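Local coordinates for hypothetical membrane protein (Corynebacterium glutamicum, PDB 6JSB) that binds heme and probably passes it on to other proteins of the corynebacterial heme uptake machinery, at residues 29-43 / 74-88. Residues are numbered along the deposited sequence; the frame is centred on the assembly and turned at random.
Sequences ANGAAYKYHGGIEVR and GVHWTGHNHYSGDDE. With HEM (protoporphyrin IX containing Fe), chain C.
Y34 and H80 meet beside the heme, where strand 74-81, paired with strand 39-43 in an antiparallel β ladder of this HtaA-type domain, nears its end; both residues line the heme pocket. Y34 OH lies in the plane of the H80 ring, 2.7 Å from ND1; either could be the donor. At the other ring nitrogen, NE2 is hydrogen-bonded to Y23, the axial iron ligand, so both imidazole nitrogens are engaged and the ring's rotation is fixed. One face lies against the heme pyrrole carrying C3B, H80 CE1 coming within 3.1 Å of HEM C2B. H80 CG sits anti to the carbonyl carbon (chi1 -61°), which sets the other face against A29 CA, 3.7 Å from the ring centroid, while H80 N donates nearly straight to A29 O (2.8 Å, 171°). The chain of bonds Y34-H80-Y23 is consistent with H80 acting in the second shell to orient the axial tyrosine, with Y34 steadying H80.

Both polar ends of the N30 amide are used. ND2 donates in its own amide plane to a lone pair of T78 O (3.0 Å) and also bonds L24 O; OD1 takes G38 N and a water that bridges to Y36 O and N81 N. In the ladder, E41 and H76 exchange two backbone bonds, E41 N to H76 O at 3.0 Å and H76 N back to E41 O, and R43 pairs likewise with G74, over whose CA its guanidinium lies face-on before reaching D100 in a salt bridge. On the opposite sheet face, I40 CG1 and CD1 pack against W77 CD1, whose NE1 is bonded to N21.

Beyond N81, whose OD1 accepts Y83 N in an Asx turn, a second water takes Y36 N and donates to N81 O and Y83 O. G85 O is gripped twice, from opposite faces of its carbonyl plane: by K35 NZ at 3.1 Å and by Y36 OH at 2.9 Å.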
loop_
_atom_site.group_PDB
_atom_site.type_symbol
_atom_site.label_atom_id
_atom_site.label_comp_id
_atom_site.label_asym_id
_atom_site.label_seq_id
_atom_site.Cartn_x
_atom_site.Cartn_y
_atom_site.Cartn_z
ATOM N N ALA A 29 1.802 0.150 -19.767
ATOM C CA ALA A 29 1.582 -1.145 -19.106
ATOM C C ALA A 29 0.331 -1.865 -19.626
ATOM O O ALA A 29 0.214 -3.073 -19.458
ATOM C CB ALA A 29 1.462 -0.965 -17.571
ATOM N N ASN A 30 -0.636 -1.138 -20.177
ATOM C CA ASN A 30 -1.924 -1.756 -20.495
ATOM C C ASN A 30 -2.498 -1.094 -21.745
ATOM O O ASN A 30 -3.658 -0.706 -21.773
ATOM C CB ASN A 30 -2.886 -1.654 -19.310
ATOM C CG ASN A 30 -2.725 -2.816 -18.336
ATOM O OD1 ASN A 30 -2.849 -3.983 -18.722
ATOM N ND2 ASN A 30 -2.463 -2.495 -17.032
ATOM N N GLY A 31 -1.671 -0.969 -22.787
ATOM C CA GLY A 31 -2.111 -0.421 -24.085
ATOM C C GLY A 31 -2.011 -1.394 -25.244
ATOM O O GLY A 31 -2.154 -2.613 -25.072
ATOM N N ALA A 32 -1.728 -0.854 -26.435
ATOM C CA ALA A 32 -1.895 -1.619 -27.666
ATOM C C ALA A 32 -0.831 -2.691 -27.865
ATOM O O ALA A 32 -1.016 -3.578 -28.713
ATOM C CB ALA A 32 -1.923 -0.632 -28.848
ATOM N N ALA A 33 0.261 -2.662 -27.123
ATOM C CA ALA A 33 1.205 -3.767 -27.221
ATOM C C ALA A 33 0.662 -5.076 -26.642
ATOM O O ALA A 33 1.226 -6.137 -26.955
ATOM C CB ALA A 33 2.514 -3.437 -26.517
ATOM N N TYR A 34 -0.402 -5.048 -25.825
ATOM C CA TYR A 34 -0.847 -6.227 -25.089
ATOM C C TYR A 34 -2.263 -6.617 -25.478
ATOM O O TYR A 34 -3.163 -5.767 -25.488
ATOM C CB TYR A 34 -0.759 -5.948 -23.576
ATOM C CG TYR A 34 0.645 -5.608 -23.221
ATOM C CD1 TYR A 34 1.646 -6.536 -23.399
ATOM C CD2 TYR A 34 0.981 -4.346 -22.716
ATOM C CE1 TYR A 34 2.975 -6.240 -23.086
ATOM C CE2 TYR A 34 2.333 -4.032 -22.379
ATOM C CZ TYR A 34 3.305 -4.973 -22.586
ATOM O OH TYR A 34 4.624 -4.698 -22.289
ATOM N N LYS A 35 -2.445 -7.925 -25.789
ATOM C CA LYS A 35 -3.766 -8.447 -26.118
ATOM C C LYS A 35 -4.712 -8.411 -24.926
ATOM O O LYS A 35 -5.903 -8.109 -25.089
ATOM C CB LYS A 35 -3.633 -9.888 -26.622
ATOM C CG LYS A 35 -4.964 -10.505 -27.030
ATOM C CD LYS A 35 -4.684 -11.843 -27.775
ATOM C CE LYS A 35 -5.895 -12.375 -28.515
ATOM N NZ LYS A 35 -6.902 -12.882 -27.569
ATOM N N TYR A 36 -4.216 -8.773 -23.735
ATOM C CA TYR A 36 -5.009 -8.824 -22.516
ATOM C C TYR A 36 -4.557 -7.711 -21.578
ATOM O O TYR A 36 -3.355 -7.450 -21.438
ATOM C CB TYR A 36 -4.841 -10.177 -21.802
ATOM C CG TYR A 36 -5.440 -11.275 -22.610
ATOM C CD1 TYR A 36 -6.811 -11.500 -22.604
ATOM C CD2 TYR A 36 -4.629 -12.073 -23.379
ATOM C CE1 TYR A 36 -7.374 -12.522 -23.390
ATOM C CE2 TYR A 36 -5.173 -13.118 -24.164
ATOM C CZ TYR A 36 -6.530 -13.324 -24.155
ATOM O OH TYR A 36 -7.053 -14.366 -24.947
ATOM N N HIS A 37 -5.518 -7.041 -20.953
ATOM C CA HIS A 37 -5.187 -5.910 -20.108
ATOM C C HIS A 37 -5.562 -6.213 -18.681
ATOM O O HIS A 37 -6.509 -6.968 -18.434
ATOM C CB HIS A 37 -5.963 -4.667 -20.544
ATOM C CG HIS A 37 -5.449 -4.083 -21.814
ATOM N ND1 HIS A 37 -6.074 -3.026 -22.457
ATOM C CD2 HIS A 37 -4.373 -4.405 -22.564
ATOM C CE1 HIS A 37 -5.407 -2.744 -23.568
ATOM N NE2 HIS A 37 -4.382 -3.579 -23.665
ATOM N N GLY A 38 -4.825 -5.598 -17.768
ATOM C CA GLY A 38 -5.132 -5.725 -16.364
ATOM C C GLY A 38 -5.638 -4.409 -15.807
ATOM O O GLY A 38 -6.475 -3.740 -16.441
ATOM N N GLY A 39 -5.117 -3.986 -14.682
ATOM C CA GLY A 39 -5.591 -2.750 -14.092
ATOM C C GLY A 39 -5.483 -2.892 -12.595
ATOM O O GLY A 39 -4.534 -3.507 -12.094
ATOM N N ILE A 40 -6.402 -2.227 -11.884
ATOM C CA ILE A 40 -6.343 -2.185 -10.423
ATOM C C ILE A 40 -7.631 -2.769 -9.838
ATOM O O ILE A 40 -8.738 -2.382 -10.254
ATOM C CB ILE A 40 -6.124 -0.724 -9.947
ATOM C CG1 ILE A 40 -4.777 -0.216 -10.503
ATOM C CG2 ILE A 40 -6.268 -0.592 -8.397
ATOM C CD1 ILE A 40 -4.398 1.231 -10.122
ATOM N N GLU A 41 -7.501 -3.701 -8.891
ATOM C CA GLU A 41 -8.633 -4.234 -8.145
ATOM C C GLU A 41 -8.377 -4.021 -6.661
ATOM O O GLU A 41 -7.243 -4.148 -6.197
ATOM C CB GLU A 41 -8.854 -5.751 -8.439
ATOM C CG GLU A 41 -10.107 -6.345 -7.793
ATOM C CD GLU A 41 -10.504 -7.710 -8.374
ATOM O OE1 GLU A 41 -9.608 -8.528 -8.668
ATOM O OE2 GLU A 41 -11.717 -7.964 -8.574
ATOM N N VAL A 42 -9.420 -3.647 -5.915
ATOM C CA VAL A 42 -9.267 -3.439 -4.475
ATOM C C VAL A 42 -10.170 -4.432 -3.733
ATOM O O VAL A 42 -11.123 -4.974 -4.312
ATOM C CB VAL A 42 -9.569 -1.968 -4.063
ATOM C CG1 VAL A 42 -8.728 -1.002 -4.949
ATOM C CG2 VAL A 42 -11.093 -1.699 -4.162
ATOM N N ARG A 43 -9.871 -4.680 -2.445
ATOM C CA ARG A 43 -10.628 -5.660 -1.699
ATOM C C ARG A 43 -10.533 -5.368 -0.198
ATOM O O ARG A 43 -9.707 -4.560 0.263
ATOM C CB ARG A 43 -10.117 -7.082 -1.994
ATOM C CG ARG A 43 -8.674 -7.304 -1.490
ATOM C CD ARG A 43 -8.250 -8.745 -1.825
ATOM N NE ARG A 43 -6.951 -9.087 -1.217
ATOM C CZ ARG A 43 -5.788 -8.710 -1.726
ATOM N NH1 ARG A 43 -5.734 -7.960 -2.840
ATOM N NH2 ARG A 43 -4.656 -9.107 -1.106
ATOM N N GLY A 74 -6.698 -4.687 0.646
ATOM C CA GLY A 74 -5.734 -5.142 -0.348
ATOM C C GLY A 74 -5.934 -4.388 -1.642
ATOM O O GLY A 74 -7.053 -3.991 -1.982
ATOM N N VAL A 75 -4.827 -4.193 -2.367
ATOM C CA VAL A 75 -4.872 -3.619 -3.720
ATOM C C VAL A 75 -3.995 -4.469 -4.633
ATOM O O VAL A 75 -2.891 -4.848 -4.244
ATOM C CB VAL A 75 -4.389 -2.157 -3.741
ATOM C CG1 VAL A 75 -4.390 -1.651 -5.169
ATOM C CG2 VAL A 75 -5.288 -1.277 -2.841
ATOM N N HIS A 76 -4.478 -4.752 -5.849
ATOM C CA HIS A 76 -3.766 -5.639 -6.784
ATOM C C HIS A 76 -3.603 -4.876 -8.089
ATOM O O HIS A 76 -4.618 -4.454 -8.678
ATOM C CB HIS A 76 -4.615 -6.901 -7.024
ATOM C CG HIS A 76 -3.952 -7.955 -7.850
ATOM N ND1 HIS A 76 -4.688 -8.869 -8.578
ATOM C CD2 HIS A 76 -2.648 -8.256 -8.056
ATOM C CE1 HIS A 76 -3.857 -9.696 -9.202
ATOM N NE2 HIS A 76 -2.613 -9.359 -8.896
ATOM N N TRP A 77 -2.365 -4.727 -8.574
ATOM C CA TRP A 77 -2.104 -4.096 -9.872
ATOM C C TRP A 77 -1.594 -5.148 -10.861
ATOM O O TRP A 77 -0.728 -5.968 -10.505
ATOM C CB TRP A 77 -1.000 -3.055 -9.770
ATOM C CG TRP A 77 -1.238 -1.849 -8.891
ATOM C CD1 TRP A 77 -1.500 -0.567 -9.339
ATOM C CD2 TRP A 77 -1.080 -1.757 -7.462
ATOM N NE1 TRP A 77 -1.566 0.298 -8.267
ATOM C CE2 TRP A 77 -1.337 -0.419 -7.100
ATOM C CE3 TRP A 77 -0.793 -2.706 -6.443
ATOM C CZ2 TRP A 77 -1.255 0.029 -5.761
ATOM C CZ3 TRP A 77 -0.719 -2.282 -5.135
ATOM C CH2 TRP A 77 -0.968 -0.917 -4.790
ATOM N N THR A 78 -2.062 -5.085 -12.110
ATOM C CA THR A 78 -1.596 -6.045 -13.113
ATOM C C THR A 78 -1.378 -5.311 -14.433
ATOM O O THR A 78 -2.232 -4.537 -14.874
ATOM C CB THR A 78 -2.623 -7.182 -13.345
ATOM O OG1 THR A 78 -3.954 -6.675 -13.355
ATOM C CG2 THR A 78 -2.548 -8.217 -12.181
ATOM N N GLY A 79 -0.246 -5.583 -15.072
ATOM C CA GLY A 79 0.020 -5.052 -16.405
ATOM C C GLY A 79 1.081 -5.855 -17.156
ATOM O O GLY A 79 1.599 -6.868 -16.677
ATOM N N HIS A 80 1.356 -5.434 -18.395
ATOM C CA HIS A 80 2.364 -6.091 -19.230
ATOM C C HIS A 80 2.073 -7.588 -19.389
ATOM O O HIS A 80 2.933 -8.428 -19.192
ATOM C CB HIS A 80 3.809 -5.878 -18.683
ATOM C CG HIS A 80 4.207 -4.430 -18.623
ATOM N ND1 HIS A 80 4.623 -3.725 -19.739
ATOM C CD2 HIS A 80 4.286 -3.571 -17.567
ATOM C CE1 HIS A 80 4.891 -2.471 -19.366
ATOM N NE2 HIS A 80 4.699 -2.362 -18.059
ATOM N N ASN A 81 0.885 -7.896 -19.881
ATOM C CA ASN A 81 0.516 -9.294 -20.043
ATOM C C ASN A 81 1.241 -9.948 -21.215
ATOM O O ASN A 81 1.070 -9.561 -22.371
ATOM C CB ASN A 81 -0.985 -9.461 -20.239
ATOM C CG ASN A 81 -1.397 -10.891 -19.947
ATOM O OD1 ASN A 81 -0.995 -11.808 -20.684
ATOM N ND2 ASN A 81 -2.112 -11.112 -18.859
ATOM N N HIS A 82 1.981 -11.009 -20.912
ATOM C CA HIS A 82 2.869 -11.665 -21.868
ATOM C C HIS A 82 2.150 -12.670 -22.757
ATOM O O HIS A 82 2.774 -13.264 -23.669
ATOM C CB HIS A 82 3.946 -12.354 -21.049
ATOM C CG HIS A 82 5.051 -12.949 -21.853
ATOM N ND1 HIS A 82 5.844 -12.195 -22.690
ATOM C CD2 HIS A 82 5.522 -14.218 -21.915
ATOM C CE1 HIS A 82 6.749 -12.982 -23.255
ATOM N NE2 HIS A 82 6.571 -14.212 -22.803
ATOM N N TYR A 83 0.869 -12.931 -22.499
ATOM C CA TYR A 83 0.154 -14.007 -23.200
ATOM C C TYR A 83 -0.665 -13.442 -24.352
ATOM O O TYR A 83 -1.412 -12.474 -24.154
ATOM C CB TYR A 83 -0.761 -14.728 -22.203
ATOM C CG TYR A 83 -1.624 -15.774 -22.848
ATOM C CD1 TYR A 83 -1.091 -16.981 -23.277
ATOM C CD2 TYR A 83 -2.964 -15.538 -23.018
ATOM C CE1 TYR A 83 -1.915 -17.969 -23.884
ATOM C CE2 TYR A 83 -3.795 -16.481 -23.609
ATOM C CZ TYR A 83 -3.280 -17.691 -24.048
ATOM O OH TYR A 83 -4.124 -18.601 -24.657
ATOM N N SER A 84 -0.562 -14.068 -25.541
ATOM C CA SER A 84 -1.303 -13.535 -26.686
ATOM C C SER A 84 -2.106 -14.616 -27.396
ATOM O O SER A 84 -2.518 -14.424 -28.555
ATOM C CB SER A 84 -0.362 -12.842 -27.674
ATOM O OG SER A 84 0.679 -13.698 -28.062
ATOM N N GLY A 85 -2.331 -15.751 -26.739
ATOM C CA GLY A 85 -3.213 -16.789 -27.252
ATOM C C GLY A 85 -4.680 -16.397 -27.097
ATOM O O GLY A 85 -5.020 -15.264 -26.757
ATOM N N ASP A 86 -5.563 -17.364 -27.375
ATOM C CA ASP A 86 -7.009 -17.121 -27.414
ATOM C C ASP A 86 -7.717 -17.676 -26.201
ATOM O O ASP A 86 -8.942 -17.565 -26.114
ATOM C CB ASP A 86 -7.635 -17.738 -28.704
ATOM C CG ASP A 86 -7.029 -17.168 -29.954
ATOM O OD1 ASP A 86 -6.586 -17.953 -30.803
ATOM O OD2 ASP A 86 -6.940 -15.923 -30.039
ATOM N N ASP A 87 -6.974 -18.246 -25.249
ATOM C CA ASP A 87 -7.545 -18.806 -24.029
ATOM C C ASP A 87 -7.524 -17.764 -22.927
ATOM O O ASP A 87 -6.505 -17.571 -22.243
ATOM C CB ASP A 87 -6.761 -20.036 -23.589
ATOM C CG ASP A 87 -7.340 -20.680 -22.338
ATOM O OD1 ASP A 87 -8.344 -20.174 -21.800
ATOM O OD2 ASP A 87 -6.788 -21.714 -21.897
ATOM N N GLU A 88 -8.649 -17.082 -22.719
ATOM C CA GLU A 88 -8.562 -15.981 -21.767
ATOM C C GLU A 88 -8.352 -16.451 -20.334
ATOM O O GLU A 88 -7.966 -15.633 -19.497
ATOM C CB GLU A 88 -9.806 -15.082 -21.845
ATOM C CG GLU A 88 -11.110 -15.696 -21.336
ATOM C CD GLU A 88 -12.325 -14.830 -21.681
ATOM O OE1 GLU A 88 -12.193 -13.917 -22.529
ATOM O OE2 GLU A 88 -13.411 -15.057 -21.109
HETATM C CHA HEM C . 7.969 2.496 -15.363
HETATM C CHB HEM C . 7.993 -0.599 -19.094
HETATM C CHC HEM C . 7.811 -4.298 -15.903
HETATM C CHD HEM C . 7.446 -1.144 -12.173
HETATM C C1A HEM C . 8.071 1.954 -16.630
HETATM C C2A HEM C . 8.355 2.743 -17.814
HETATM C C3A HEM C . 8.357 1.909 -18.881
HETATM C C4A HEM C . 8.081 0.570 -18.362
HETATM C CMA HEM C . 8.606 2.272 -20.378
HETATM C CAA HEM C . 8.612 4.264 -17.792
HETATM C CBA HEM C . 7.317 5.010 -18.079
HETATM C CGA HEM C . 7.490 6.468 -17.718
HETATM O O1A HEM C . 6.551 7.261 -18.005
HETATM O O2A HEM C . 8.564 6.815 -17.129
HETATM C C1B HEM C . 7.938 -1.853 -18.554
HETATM C C2B HEM C . 7.930 -3.099 -19.322
HETATM C C3B HEM C . 7.887 -4.123 -18.451
HETATM C C4B HEM C . 7.834 -3.576 -17.088
HETATM C CMB HEM C . 8.015 -3.115 -20.874
HETATM C CAB HEM C . 7.860 -5.657 -18.720
HETATM C CBB HEM C . 7.470 -6.156 -19.897
HETATM C C1C HEM C . 7.684 -3.780 -14.610
HETATM C C2C HEM C . 7.561 -4.557 -13.400
HETATM C C3C HEM C . 7.411 -3.702 -12.361
HETATM C C4C HEM C . 7.507 -2.343 -12.888
HETATM C CMC HEM C . 7.472 -6.104 -13.330
HETATM C CAC HEM C . 7.195 -4.176 -10.934
HETATM C CBC HEM C . 6.461 -3.427 -10.124
HETATM C C1D HEM C . 7.573 0.109 -12.736
HETATM C C2D HEM C . 7.576 1.344 -11.985
HETATM C C3D HEM C . 7.720 2.374 -12.846
HETATM C C4D HEM C . 7.789 1.819 -14.188
HETATM C CMD HEM C . 7.500 1.391 -10.444
HETATM C CAD HEM C . 7.776 3.885 -12.464
HETATM C CBD HEM C . 6.339 4.438 -12.653
HETATM C CGD HEM C . 6.364 5.908 -12.241
HETATM O O1D HEM C . 6.933 6.721 -13.047
HETATM O O2D HEM C . 5.835 6.205 -11.114
HETATM N NA HEM C . 7.922 0.595 -16.979
HETATM N NB HEM C . 7.837 -2.191 -17.220
HETATM N NC HEM C . 7.671 -2.428 -14.251
HETATM N ND HEM C . 7.678 0.450 -14.056
HETATM FE FE HEM C . 7.523 -0.962 -15.581
HETATM O O HOH W 1 -1.408 -6.089 -20.111
HETATM O O HOH W 2 -8.903 -14.283 -29.060
HETATM O O HOH W 3 -1.533 -9.852 -23.698
#